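Local atomic coordinates of nitrate reductase (Ulva prolifera, PDB entry 5YLY), a protein that probably reduces nitrate to nitrite with electrons from NADH in nitrate assimilation, here represented by its FAD-binding cytochrome b5 reductase domain. Residues V86-T91 with G120-Q125; D47-R52 with V106-A111; I72-T77 with G133-V138; A36-K41 with E128-G133. One frame throughout, in Å; residues are numbered along the deposited sequence. Where two conformers were deposited one is given.

Contact 1: V86-T91 with G120-Q125. With FAD (flavin-adenine dinucleotide), chain C.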
# COMPACT_ATOMS: atom_id res chain seq x y z
N VAL A 86 8.02 19.16 -5.66
CA VAL A 86 6.97 18.52 -4.87
C VAL A 86 7.29 17.03 -4.90
O VAL A 86 7.56 16.49 -5.97
CB VAL A 86 5.54 18.81 -5.43
CG1 VAL A 86 4.45 18.24 -4.52
CG2 VAL A 86 5.33 20.32 -5.64
N MET A 87 7.26 16.40 -3.73
CA MET A 87 7.64 14.99 -3.54
C MET A 87 6.63 14.28 -2.65
O MET A 87 6.19 14.87 -1.65
CB MET A 87 9.05 15.01 -2.90
CG MET A 87 9.62 13.67 -2.43
SD MET A 87 10.89 14.02 -1.15
CE MET A 87 9.88 14.10 0.30
N ARG A 88 6.29 13.00 -2.98
CA ARG A 88 5.41 12.16 -2.17
C ARG A 88 5.89 10.72 -2.26
O ARG A 88 6.50 10.34 -3.27
CB ARG A 88 3.93 12.24 -2.63
CG ARG A 88 3.27 13.62 -2.52
CD ARG A 88 3.05 14.09 -1.09
NE ARG A 88 2.31 15.36 -1.06
CZ ARG A 88 2.85 16.58 -0.99
NH1 ARG A 88 4.17 16.73 -0.95
NH2 ARG A 88 2.08 17.65 -0.98
N ALA A 89 5.57 9.92 -1.24
CA ALA A 89 5.87 8.49 -1.19
C ALA A 89 4.82 7.69 -1.98
O ALA A 89 3.64 8.02 -1.91
CB ALA A 89 5.87 8.01 0.25
N TYR A 90 5.24 6.65 -2.71
CA TYR A 90 4.33 5.74 -3.43
C TYR A 90 4.87 4.33 -3.37
O TYR A 90 6.09 4.11 -3.47
CB TYR A 90 4.10 6.13 -4.91
CG TYR A 90 3.38 7.45 -5.02
CD1 TYR A 90 1.98 7.52 -4.88
CD2 TYR A 90 4.08 8.64 -5.13
CE1 TYR A 90 1.32 8.74 -4.86
CE2 TYR A 90 3.42 9.87 -5.17
CZ TYR A 90 2.05 9.92 -4.97
OH TYR A 90 1.44 11.15 -4.90
N THR A 91 3.96 3.38 -3.23
CA THR A 91 4.30 1.97 -3.35
C THR A 91 3.67 1.55 -4.66
O THR A 91 2.44 1.49 -4.78
CB THR A 91 3.83 1.10 -2.20
OG1 THR A 91 4.41 1.56 -0.99
CG2 THR A 91 4.23 -0.39 -2.41
N GLY A 120 -7.54 20.81 -3.38
CA GLY A 120 -7.25 19.42 -3.71
C GLY A 120 -5.87 19.01 -3.22
O GLY A 120 -5.28 19.71 -2.38
N GLY A 121 -5.37 17.91 -3.74
CA GLY A 121 -4.05 17.38 -3.42
C GLY A 121 -3.03 17.87 -4.41
O GLY A 121 -3.24 17.76 -5.62
N LYS A 122 -1.91 18.42 -3.90
CA LYS A 122 -0.87 19.01 -4.75
C LYS A 122 -0.22 18.03 -5.77
O LYS A 122 -0.29 18.28 -6.97
CB LYS A 122 0.21 19.69 -3.88
CG LYS A 122 1.19 20.56 -4.66
CD LYS A 122 1.70 21.74 -3.84
CE LYS A 122 2.66 21.38 -2.73
NZ LYS A 122 3.00 22.57 -1.89
N PHE A 123 0.42 16.96 -5.29
CA PHE A 123 1.13 16.04 -6.15
C PHE A 123 0.24 15.09 -6.96
O PHE A 123 0.58 14.81 -8.12
CB PHE A 123 2.19 15.26 -5.37
CG PHE A 123 3.29 14.74 -6.25
CD1 PHE A 123 4.14 15.61 -6.93
CD2 PHE A 123 3.43 13.37 -6.47
CE1 PHE A 123 5.14 15.13 -7.78
CE2 PHE A 123 4.45 12.88 -7.29
CZ PHE A 123 5.31 13.77 -7.93
N SER A 124 -0.90 14.62 -6.40
CA SER A 124 -1.79 13.76 -7.21
C SER A 124 -2.34 14.54 -8.45
O SER A 124 -2.44 13.95 -9.52
CB SER A 124 -2.91 13.14 -6.38
OG SER A 124 -3.70 14.13 -5.76
N GLN A 125 -2.59 15.87 -8.32
CA GLN A 125 -3.03 16.67 -9.48
C GLN A 125 -1.84 16.91 -10.43
O GLN A 125 -2.02 16.90 -11.65
CB GLN A 125 -3.69 17.99 -9.06
CG GLN A 125 -4.98 17.79 -8.31
CD GLN A 125 -5.54 19.09 -7.81
OE1 GLN A 125 -6.37 19.72 -8.46
NE2 GLN A 125 -5.13 19.53 -6.62
PA FAD C . -1.62 16.80 -0.39
O1A FAD C . -1.45 18.11 -1.06
O2A FAD C . -0.40 16.29 0.34
O5B FAD C . -2.91 16.92 0.60
C5B FAD C . -2.85 16.35 1.93
C4B FAD C . -4.09 15.54 2.21
O4B FAD C . -5.28 16.34 2.02
C3B FAD C . -4.31 14.33 1.32
O3B FAD C . -3.48 13.23 1.69
C2B FAD C . -5.80 14.05 1.53
O2B FAD C . -6.05 13.23 2.66
C1B FAD C . -6.37 15.47 1.74
N9A FAD C . -7.12 16.00 0.60
C8A FAD C . -6.74 17.01 -0.24
N7A FAD C . -7.59 17.26 -1.21
C5A FAD C . -8.61 16.34 -0.99
C6A FAD C . -9.79 16.05 -1.70
N6A FAD C . -10.07 16.54 -2.92
N1A FAD C . -10.61 15.10 -1.20
C2A FAD C . -10.24 14.46 -0.08
N3A FAD C . -9.13 14.61 0.64
C4A FAD C . -8.35 15.57 0.13
N1 FAD C . -1.07 7.38 -2.58
C2 FAD C . -1.61 6.83 -3.72
O2 FAD C . -2.54 7.40 -4.32
N3 FAD C . -1.11 5.61 -4.20
C4 FAD C . -0.09 4.86 -3.63
O4 FAD C . 0.34 3.86 -4.17
C4X FAD C . 0.46 5.44 -2.40
N5 FAD C . 1.40 4.78 -1.77
C5X FAD C . 1.89 5.32 -0.58
C6 FAD C . 2.88 4.61 0.12
C7 FAD C . 3.40 5.11 1.32
C7M FAD C . 4.44 4.29 2.05
C8 FAD C . 2.93 6.35 1.83
C8M FAD C . 3.52 6.94 3.10
C9 FAD C . 1.94 7.04 1.15
C9A FAD C . 1.42 6.54 -0.06
N10 FAD C . 0.42 7.25 -0.80
C10 FAD C . -0.10 6.72 -1.96
C1' FAD C . 0.01 8.62 -0.45
C2' FAD C . 0.86 9.69 -1.13
O2' FAD C . 2.17 9.75 -0.54
C3' FAD C . 0.23 11.08 -1.07
O3' FAD C . 0.03 11.46 0.28
C4' FAD C . -1.06 11.21 -1.88
O4' FAD C . -0.76 11.00 -3.26
C5' FAD C . -1.74 12.56 -1.73
O5' FAD C . -0.75 13.60 -1.92
P FAD C . -1.14 15.01 -2.58
O1P FAD C . 0.10 15.80 -2.79
O2P FAD C . -2.04 14.81 -3.77
O3P FAD C . -2.02 15.66 -1.43

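Contact 2: D47-R52 with V106-A111. With FAD (flavin-adenine dinucleotide), chain C.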
# COMPACT_ATOMS: atom_id res chain seq x y z
N ASP A 47 -11.63 9.06 -10.45
CA ASP A 47 -10.59 9.74 -9.67
C ASP A 47 -9.42 8.85 -9.28
O ASP A 47 -8.71 9.18 -8.31
CB ASP A 47 -11.19 10.42 -8.44
CG ASP A 47 -11.81 9.49 -7.41
OD1 ASP A 47 -11.92 8.27 -7.68
OD2 ASP A 47 -12.23 9.99 -6.35
N VAL A 48 -9.23 7.70 -9.98
CA VAL A 48 -8.09 6.81 -9.75
C VAL A 48 -7.44 6.59 -11.11
O VAL A 48 -8.13 6.20 -12.06
CB VAL A 48 -8.43 5.47 -9.05
CG1 VAL A 48 -7.16 4.64 -8.80
CG2 VAL A 48 -9.19 5.71 -7.74
N THR A 49 -6.14 6.88 -11.20
CA THR A 49 -5.38 6.70 -12.44
C THR A 49 -4.19 5.81 -12.22
O THR A 49 -3.52 5.91 -11.18
CB THR A 49 -4.96 8.06 -13.02
OG1 THR A 49 -6.14 8.84 -13.30
CG2 THR A 49 -4.13 7.92 -14.33
N LEU A 50 -3.90 4.95 -13.23
CA LEU A 50 -2.69 4.12 -13.22
C LEU A 50 -1.67 4.83 -14.10
O LEU A 50 -1.98 5.20 -15.25
CB LEU A 50 -2.95 2.69 -13.75
CG LEU A 50 -1.71 1.79 -13.70
CD1 LEU A 50 -2.04 0.34 -13.26
CD2 LEU A 50 -0.89 1.85 -15.05
N PHE A 51 -0.48 5.08 -13.56
CA PHE A 51 0.61 5.73 -14.29
C PHE A 51 1.66 4.66 -14.52
O PHE A 51 2.16 4.08 -13.56
CB PHE A 51 1.22 6.88 -13.46
CG PHE A 51 0.24 8.00 -13.21
CD1 PHE A 51 0.10 9.03 -14.13
CD2 PHE A 51 -0.59 7.98 -12.10
CE1 PHE A 51 -0.82 10.05 -13.91
CE2 PHE A 51 -1.54 8.98 -11.89
CZ PHE A 51 -1.65 10.02 -12.80
N ARG A 52 2.01 4.42 -15.79
CA ARG A 52 3.00 3.40 -16.09
C ARG A 52 4.27 4.11 -16.48
O ARG A 52 4.29 4.78 -17.51
CB ARG A 52 2.51 2.47 -17.22
CG ARG A 52 3.54 1.36 -17.56
CD ARG A 52 2.86 0.16 -18.24
NE ARG A 52 1.91 -0.48 -17.33
CZ ARG A 52 0.65 -0.83 -17.64
NH1 ARG A 52 0.19 -0.64 -18.87
NH2 ARG A 52 -0.13 -1.39 -16.72
N VAL A 106 -2.88 5.76 -8.33
CA VAL A 106 -2.95 6.99 -7.57
C VAL A 106 -4.37 7.52 -7.45
O VAL A 106 -5.06 7.71 -8.46
CB VAL A 106 -1.95 8.08 -8.13
CG1 VAL A 106 -2.00 9.38 -7.31
CG2 VAL A 106 -0.51 7.55 -8.21
N LYS A 107 -4.79 7.82 -6.23
CA LYS A 107 -6.07 8.49 -5.97
C LYS A 107 -5.84 9.99 -6.27
O LYS A 107 -4.96 10.62 -5.66
CB LYS A 107 -6.48 8.29 -4.50
CG LYS A 107 -7.79 9.03 -4.11
CD LYS A 107 -9.02 8.43 -4.74
CE LYS A 107 -10.23 8.67 -3.85
NZ LYS A 107 -11.39 7.86 -4.29
N ILE A 108 -6.60 10.57 -7.20
CA ILE A 108 -6.46 11.99 -7.57
C ILE A 108 -7.37 12.83 -6.70
O ILE A 108 -8.58 12.65 -6.72
CB ILE A 108 -6.69 12.23 -9.11
CG1 ILE A 108 -5.97 11.18 -10.00
CG2 ILE A 108 -6.30 13.67 -9.51
CD1 ILE A 108 -4.44 11.01 -9.84
N TYR A 109 -6.77 13.72 -5.90
CA TYR A 109 -7.51 14.61 -5.00
C TYR A 109 -7.71 15.89 -5.76
O TYR A 109 -6.83 16.76 -5.80
CB TYR A 109 -6.76 14.83 -3.68
CG TYR A 109 -6.68 13.59 -2.82
CD1 TYR A 109 -7.82 13.05 -2.23
CD2 TYR A 109 -5.46 12.98 -2.56
CE1 TYR A 109 -7.75 11.92 -1.42
CE2 TYR A 109 -5.37 11.84 -1.76
CZ TYR A 109 -6.52 11.32 -1.18
OH TYR A 109 -6.43 10.20 -0.40
N LYS A 110 -8.85 15.96 -6.45
CA LYS A 110 -9.18 17.06 -7.32
C LYS A 110 -9.63 18.29 -6.57
O LYS A 110 -10.18 18.20 -5.47
CB LYS A 110 -10.20 16.63 -8.38
CG LYS A 110 -9.63 15.56 -9.31
CD LYS A 110 -10.63 15.05 -10.32
CE LYS A 110 -10.05 13.87 -11.05
NZ LYS A 110 -11.00 13.30 -12.02
N ALA A 111 -9.36 19.46 -7.16
CA ALA A 111 -9.74 20.75 -6.61
C ALA A 111 -11.25 20.96 -6.83
O ALA A 111 -11.82 20.41 -7.77
CB ALA A 111 -8.96 21.86 -7.30
PA FAD C . -1.62 16.80 -0.39
O1A FAD C . -1.45 18.11 -1.06
O2A FAD C . -0.40 16.29 0.34
O5B FAD C . -2.91 16.92 0.60
C5B FAD C . -2.85 16.35 1.93
C4B FAD C . -4.09 15.54 2.21
O4B FAD C . -5.28 16.34 2.02
C3B FAD C . -4.31 14.33 1.32
O3B FAD C . -3.48 13.23 1.69
C2B FAD C . -5.80 14.05 1.53
O2B FAD C . -6.05 13.23 2.66
C1B FAD C . -6.37 15.47 1.74
N9A FAD C . -7.12 16.00 0.60
C8A FAD C . -6.74 17.01 -0.24
N7A FAD C . -7.59 17.26 -1.21
C5A FAD C . -8.61 16.34 -0.99
C6A FAD C . -9.79 16.05 -1.70
N6A FAD C . -10.07 16.54 -2.92
N1A FAD C . -10.61 15.10 -1.20
C2A FAD C . -10.24 14.46 -0.08
N3A FAD C . -9.13 14.61 0.64
C4A FAD C . -8.35 15.57 0.13
N1 FAD C . -1.07 7.38 -2.58
C2 FAD C . -1.61 6.83 -3.72
O2 FAD C . -2.54 7.40 -4.32
N3 FAD C . -1.11 5.61 -4.20
C4 FAD C . -0.09 4.86 -3.63
O4 FAD C . 0.34 3.86 -4.17
C4X FAD C . 0.46 5.44 -2.40
N5 FAD C . 1.40 4.78 -1.77
C5X FAD C . 1.89 5.32 -0.58
C6 FAD C . 2.88 4.61 0.12
C7 FAD C . 3.40 5.11 1.32
C7M FAD C . 4.44 4.29 2.05
C8 FAD C . 2.93 6.35 1.83
C8M FAD C . 3.52 6.94 3.10
C9 FAD C . 1.94 7.04 1.15
C9A FAD C . 1.42 6.54 -0.06
N10 FAD C . 0.42 7.25 -0.80
C10 FAD C . -0.10 6.72 -1.96
C1' FAD C . 0.01 8.62 -0.45
C2' FAD C . 0.86 9.69 -1.13
O2' FAD C . 2.17 9.75 -0.54
C3' FAD C . 0.23 11.08 -1.07
O3' FAD C . 0.03 11.46 0.28
C4' FAD C . -1.06 11.21 -1.88
O4' FAD C . -0.76 11.00 -3.26
C5' FAD C . -1.74 12.56 -1.73
O5' FAD C . -0.75 13.60 -1.92
P FAD C . -1.14 15.01 -2.58
O1P FAD C . 0.10 15.80 -2.79
O2P FAD C . -2.04 14.81 -3.77
O3P FAD C . -2.02 15.66 -1.43

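Contact 3: I72-T77 with G133-V138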
# COMPACT_ATOMS: atom_id res chain seq x y z
N ILE A 72 8.66 9.95 -5.11
CA ILE A 72 8.54 10.44 -6.48
C ILE A 72 8.41 11.95 -6.41
O ILE A 72 7.67 12.46 -5.57
CB ILE A 72 7.32 9.80 -7.17
CG1 ILE A 72 7.51 8.26 -7.24
CG2 ILE A 72 7.08 10.42 -8.55
CD1 ILE A 72 6.38 7.49 -7.59
N ARG A 73 9.14 12.64 -7.29
CA ARG A 73 9.11 14.10 -7.26
C ARG A 73 9.11 14.72 -8.63
O ARG A 73 9.51 14.09 -9.61
CB ARG A 73 10.27 14.67 -6.41
CG ARG A 73 11.61 14.62 -7.09
CD ARG A 73 12.72 15.16 -6.18
NE ARG A 73 13.88 15.50 -6.98
CZ ARG A 73 14.89 16.24 -6.54
NH1 ARG A 73 15.90 16.54 -7.36
NH2 ARG A 73 14.91 16.68 -5.29
N LYS A 74 8.71 16.01 -8.69
CA LYS A 74 8.76 16.78 -9.91
C LYS A 74 8.88 18.26 -9.57
O LYS A 74 8.25 18.75 -8.63
CB LYS A 74 7.53 16.55 -10.82
CG LYS A 74 7.82 16.95 -12.27
CD LYS A 74 6.70 16.66 -13.24
CE LYS A 74 6.92 17.31 -14.60
NZ LYS A 74 8.19 16.88 -15.26
N LYS A 75 9.69 18.95 -10.38
CA LYS A 75 9.87 20.40 -10.29
C LYS A 75 8.79 21.01 -11.19
O LYS A 75 8.73 20.68 -12.39
CB LYS A 75 11.26 20.81 -10.82
CG LYS A 75 12.45 20.64 -9.89
CD LYS A 75 13.25 19.40 -10.23
CE LYS A 75 12.94 18.27 -9.27
NZ LYS A 75 12.84 16.96 -9.95
N VAL A 76 7.90 21.81 -10.62
CA VAL A 76 6.79 22.46 -11.35
C VAL A 76 6.80 23.98 -11.10
O VAL A 76 7.53 24.45 -10.23
CB VAL A 76 5.40 21.87 -10.99
CG1 VAL A 76 5.31 20.38 -11.33
CG2 VAL A 76 5.03 22.15 -9.52
N THR A 77 5.94 24.71 -11.82
CA THR A 77 5.77 26.15 -11.61
C THR A 77 4.53 26.35 -10.73
O THR A 77 3.43 25.96 -11.12
CB THR A 77 5.73 26.91 -12.95
OG1 THR A 77 6.94 26.65 -13.66
CG2 THR A 77 5.60 28.41 -12.76
N GLY A 133 5.25 10.82 -22.00
CA GLY A 133 6.51 11.41 -22.45
C GLY A 133 7.11 12.34 -21.41
O GLY A 133 8.31 12.65 -21.48
N ASP A 134 6.29 12.82 -20.44
CA ASP A 134 6.78 13.68 -19.35
C ASP A 134 7.53 12.80 -18.36
O ASP A 134 7.32 11.58 -18.33
CB ASP A 134 5.61 14.38 -18.62
CG ASP A 134 4.89 15.43 -19.43
OD1 ASP A 134 5.36 15.75 -20.56
OD2 ASP A 134 3.82 15.93 -18.96
N THR A 135 8.39 13.40 -17.53
CA THR A 135 9.17 12.62 -16.57
C THR A 135 8.96 13.04 -15.13
O THR A 135 8.49 14.15 -14.85
CB THR A 135 10.68 12.76 -16.90
OG1 THR A 135 11.06 14.14 -16.74
CG2 THR A 135 11.03 12.28 -18.31
N VAL A 136 9.33 12.15 -14.21
CA VAL A 136 9.35 12.40 -12.77
C VAL A 136 10.71 11.90 -12.29
O VAL A 136 11.39 11.17 -13.01
CB VAL A 136 8.21 11.72 -11.97
CG1 VAL A 136 6.83 12.22 -12.40
CG2 VAL A 136 8.33 10.18 -12.01
N GLU A 137 11.09 12.26 -11.07
CA GLU A 137 12.33 11.75 -10.49
C GLU A 137 11.98 10.79 -9.41
O GLU A 137 11.02 11.01 -8.67
CB GLU A 137 13.23 12.88 -9.99
CG GLU A 137 13.95 13.56 -11.13
CD GLU A 137 14.96 14.60 -10.73
OE1 GLU A 137 14.83 15.16 -9.61
OE2 GLU A 137 15.87 14.89 -11.54
N VAL A 138 12.73 9.68 -9.33
CA VAL A 138 12.44 8.61 -8.39
C VAL A 138 13.62 8.33 -7.48
O VAL A 138 14.71 8.05 -7.97
CB VAL A 138 11.99 7.32 -9.14
CG1 VAL A 138 11.51 6.26 -8.16
CG2 VAL A 138 10.89 7.63 -10.16
O HOH W 1 8.44 16.26 -18.12

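Contact 4: A36-K41 with E128-G133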
# COMPACT_ATOMS: atom_id res chain seq x y z
N ALA A 36 12.26 8.95 -14.65
CA ALA A 36 11.41 7.87 -15.17
C ALA A 36 10.40 8.56 -16.08
O ALA A 36 9.78 9.54 -15.68
CB ALA A 36 10.68 7.16 -14.04
N GLU A 37 10.24 8.03 -17.30
CA GLU A 37 9.35 8.62 -18.28
C GLU A 37 7.98 7.98 -18.27
O GLU A 37 7.88 6.75 -18.25
CB GLU A 37 9.99 8.49 -19.67
CG GLU A 37 9.28 9.29 -20.74
CD GLU A 37 9.90 9.09 -22.10
OE1 GLU A 37 10.94 9.74 -22.37
OE2 GLU A 37 9.40 8.25 -22.87
N LEU A 38 6.93 8.79 -18.33
CA LEU A 38 5.57 8.27 -18.37
C LEU A 38 5.32 7.60 -19.72
O LEU A 38 5.44 8.24 -20.76
CB LEU A 38 4.57 9.40 -18.12
CG LEU A 38 3.09 8.97 -17.97
CD1 LEU A 38 2.90 7.93 -16.83
CD2 LEU A 38 2.17 10.21 -17.75
N LYS A 39 4.97 6.30 -19.69
CA LYS A 39 4.69 5.48 -20.88
C LYS A 39 3.20 5.34 -21.18
O LYS A 39 2.84 5.26 -22.34
CB LYS A 39 5.36 4.09 -20.76
CG LYS A 39 6.89 4.13 -20.58
CD LYS A 39 7.57 4.69 -21.83
CE LYS A 39 9.09 4.66 -21.69
NZ LYS A 39 9.76 4.86 -23.01
N GLU A 40 2.34 5.27 -20.14
CA GLU A 40 0.89 5.17 -20.31
C GLU A 40 0.24 5.79 -19.12
O GLU A 40 0.79 5.72 -18.04
CB GLU A 40 0.43 3.68 -20.37
CG GLU A 40 1.04 2.88 -21.51
CD GLU A 40 0.47 1.49 -21.69
OE1 GLU A 40 1.15 0.49 -21.36
OE2 GLU A 40 -0.68 1.40 -22.16
N LYS A 41 -0.97 6.37 -19.31
CA LYS A 41 -1.74 6.97 -18.21
C LYS A 41 -3.14 6.44 -18.43
O LYS A 41 -3.79 6.78 -19.43
CB LYS A 41 -1.71 8.51 -18.32
CG LYS A 41 -2.53 9.20 -17.22
CD LYS A 41 -2.30 10.71 -17.15
CE LYS A 41 -3.02 11.47 -18.21
NZ LYS A 41 -2.96 12.93 -17.96
N GLU A 128 -1.70 13.68 -12.34
CA GLU A 128 -2.84 13.63 -13.26
C GLU A 128 -2.66 14.58 -14.47
O GLU A 128 -3.13 14.26 -15.57
CB GLU A 128 -4.16 13.95 -12.51
CG GLU A 128 -5.44 13.79 -13.34
CD GLU A 128 -5.75 12.40 -13.87
OE1 GLU A 128 -5.13 11.42 -13.40
OE2 GLU A 128 -6.65 12.30 -14.73
N ALA A 129 -1.95 15.71 -14.28
CA ALA A 129 -1.73 16.66 -15.37
C ALA A 129 -0.61 16.21 -16.32
O ALA A 129 -0.47 16.79 -17.40
CB ALA A 129 -1.45 18.05 -14.82
N LEU A 130 0.16 15.15 -15.95
CA LEU A 130 1.25 14.68 -16.82
C LEU A 130 0.75 14.11 -18.12
O LEU A 130 -0.31 13.49 -18.15
CB LEU A 130 2.10 13.61 -16.15
CG LEU A 130 2.90 13.98 -14.90
CD1 LEU A 130 3.69 12.82 -14.45
CD2 LEU A 130 3.85 15.20 -15.16
N GLU A 131 1.52 14.32 -19.19
CA GLU A 131 1.21 13.72 -20.49
C GLU A 131 2.25 12.62 -20.72
O GLU A 131 3.35 12.71 -20.18
CB GLU A 131 1.24 14.74 -21.63
CG GLU A 131 0.14 15.80 -21.54
CD GLU A 131 -1.30 15.32 -21.66
OE1 GLU A 131 -1.54 14.21 -22.17
OE2 GLU A 131 -2.20 16.09 -21.25
N VAL A 132 1.90 11.58 -21.50
CA VAL A 132 2.86 10.52 -21.84
C VAL A 132 4.07 11.21 -22.46
O VAL A 132 3.92 12.15 -23.27
CB VAL A 132 2.18 9.50 -22.80
CG1 VAL A 132 3.22 8.62 -23.53
CG2 VAL A 132 1.17 8.63 -22.04
N GLY A 133 5.25 10.82 -22.00
CA GLY A 133 6.51 11.41 -22.45
C GLY A 133 7.11 12.34 -21.41
O GLY A 133 8.31 12.65 -21.48
O HOH W 2 -3.90 13.53 -20.64
O HOH W 3 -5.99 13.33 -17.26

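Contact 1: V86-T91 with G120-Q125
Phe123, in the first turn of helix 122-129, lies against Val86, Arg88 and Tyr90 of strand 85-90. Its CG stands anti to the backbone N (chi1 -157°), which directs the ring at the strand: CD1 packs on Val86 CG1 at 3.6 Å and CE1 approaches Val86 O at 3.3 Å. Across the ring, CD2 meets Tyr90 OH edge-on, near the ring plane, at 3.4 Å; the same OH shares a hydrogen bond with FAD O4'. Lys122 adds its aliphatic chain, CG resting 4.0 Å from Val86 CG1, while its NZ pairs with Glu84. This packing joins two FAD-binding motifs of the ferredoxin reductase family, the RxYT of Arg88 to Thr91 and the GxxS of Gly121 to Ser124. Lys122, Phe123 and Ser124 turn their backbone N-H groups to the diphosphate, Phe123 N reaching FAD O1P at 2.8 Å; the helix start is likely to add favourable polarity. Arg88 approaches the same phosphates with weak, bent bonds, NE to FAD O1P measuring 2.8 Å, while NH1 fixes the guanidinium by bonding Met87 O at 2.8 Å. A leucine at Arg88 would probably leave FAD O1P and O2A without that positive charge. Strand 69-75 pairs with strand 85-90 alongside; Val86 also touches Ile126, and Tyr90 touches Leu127, Leu104 and Val106.

Contact 2: D47-R52 with V106-A111
Asp47 and Lys107 meet in a salt bridge in which NZ reaches Asp47 OD2 from above the carboxylate plane, 41° out of it, at 3.1 Å. It lies at one end of an antiparallel ladder between strands 48-54 and 101-107 of the FAD-domain barrel, a fold of the ferredoxin reductase family. The Asp47 carboxylate is swung between its backbone N and carbonyl carbon (chi1 64°), and the Lys107 chain bends at chi2 to meet it; NZ also pairs with Asp205. Thr49 and Val106 form the hydrogen-bonded pair, Val106 N giving to Thr49 O at 2.9 Å and Thr49 N to Val106 O at 3.1 Å. Val48 and Lys107 are the adjoining non-hydrogen-bonded pair. Beyond the regular strand, Ile108 N continues the ladder with a nearly straight bond of 2.8 Å to Asp47 O. On the face of Thr49 and Val106, the Phe51 ring offers its edge to both Val106 and Ile108, CE2 lying 3.9 Å from Val106 CB. Thr49 OG1 turns to Glu128 of helix 122-129. The N-H of Lys107 points away from strand 48-54 toward the flavin, and Lys107 N donates to FAD O2 at 3.0 Å.

Contact 3: I72-T77 with G133-V138
Arg73 holds CG between its backbone N and carbonyl carbon (chi1 76°) and then runs extended, while Glu137 has CG beside its own backbone N (chi1 -77°) and an extended chain beyond; the two turns bring guanidinium and carboxylate together, nearly coplanar. They face each other across the antiparallel ladder of strands 69-75 and 135-142, inner neighbours in the six-stranded sheet of the FAD domain. Arg73 and Glu137 form its hydrogen-bonded pair, Glu137 N giving to Arg73 O at 2.8 Å along a line almost straight. Glu137 OE1 accepts from three nitrogens of two cationic side chains. Arg73 comes side-on, NE and NH1 both donating to Glu137 OE1, which lies in the guanidinium plane, 2.8 Å from NE; Lys75 NZ descends from above the carboxylate plane to 2.7 Å from the same Glu137 OE1. A glutamine in place of Glu137 would probably leave the cations of Arg73 and Lys75 close together without the negative charge that now unites them. Behind this network, toward the interior, Ile72 CG2 packs on Val136 CG2 at 3.7 Å, and Ile72 also touches Phe123 and Tyr90, which line the FAD site. Lys74 reaches across to the start of strand 135-142, where its NZ donates to Thr135 O at 2.8 Å and, through a water, is bridged to Thr135 N.

Contact 4: A36-K41 with E128-G133
Lys41 NZ supplies two of the hydrogen bonds between these segments, donating to Glu128 O and to Leu130 O. Its CG is anti to the backbone N (chi1 178°) and the chain bends at chi3, so that NZ lies 2.7 Å from Leu130 O, met nearly along the carbonyl axis, and 2.7 Å from Glu128 O. Two waters also lie within bonding distance, so four oxygens must share the three N-H groups of the ammonium; one water donates on to Glu131 OE1, the other to Glu128 OE2, while Glu128 OE1 is held by Thr49. A backbone bond joins Gly133 N to Leu38 O at 2.9 Å, and the Glu37 carboxylate forms a weak salt bridge with Lys39 NZ. Strand 34-43 is irregular at this point: Lys39 and Glu40 both face Arg52 of strand 48-54, a classic beta bulge. Van der Waals packing flanks it. Val132 sets CG1 against the carbonyl oxygens of Leu38 and Lys39, 3.6 Å from Leu38 O, and CG2 against Glu40 CA at 3.9 Å. Glu37 CG rests 3.6 Å from Gly133 O. On the inner side the contact is apolar, Leu38 CD2 packing on Leu130 CB at 3.8 Å, with Phe53 also touching Leu38.

In the fold
From the N terminus the chain lays down 36-41, 47-52, 72-77 and 86-91 before any of the four contacts closes. Contact 2 closes first, when 106-111 returns to strand 48-54; contact 1 follows, tying the start of helix 122-129 to strand 85-90. Residues 128-133 then close contact 4 against strand 34-43, and from the shared Gly133 the chain runs into strand 135-142 to close contact 3. Contact 4 thus encloses contacts 1 and 2, and contact 3 encloses contact 1, whereas 1 crosses 2, 2 crosses 3 and 3 crosses 4. Contacts 2 and 3 join strands within the six-stranded sheet; contacts 1 and 2 touch FAD.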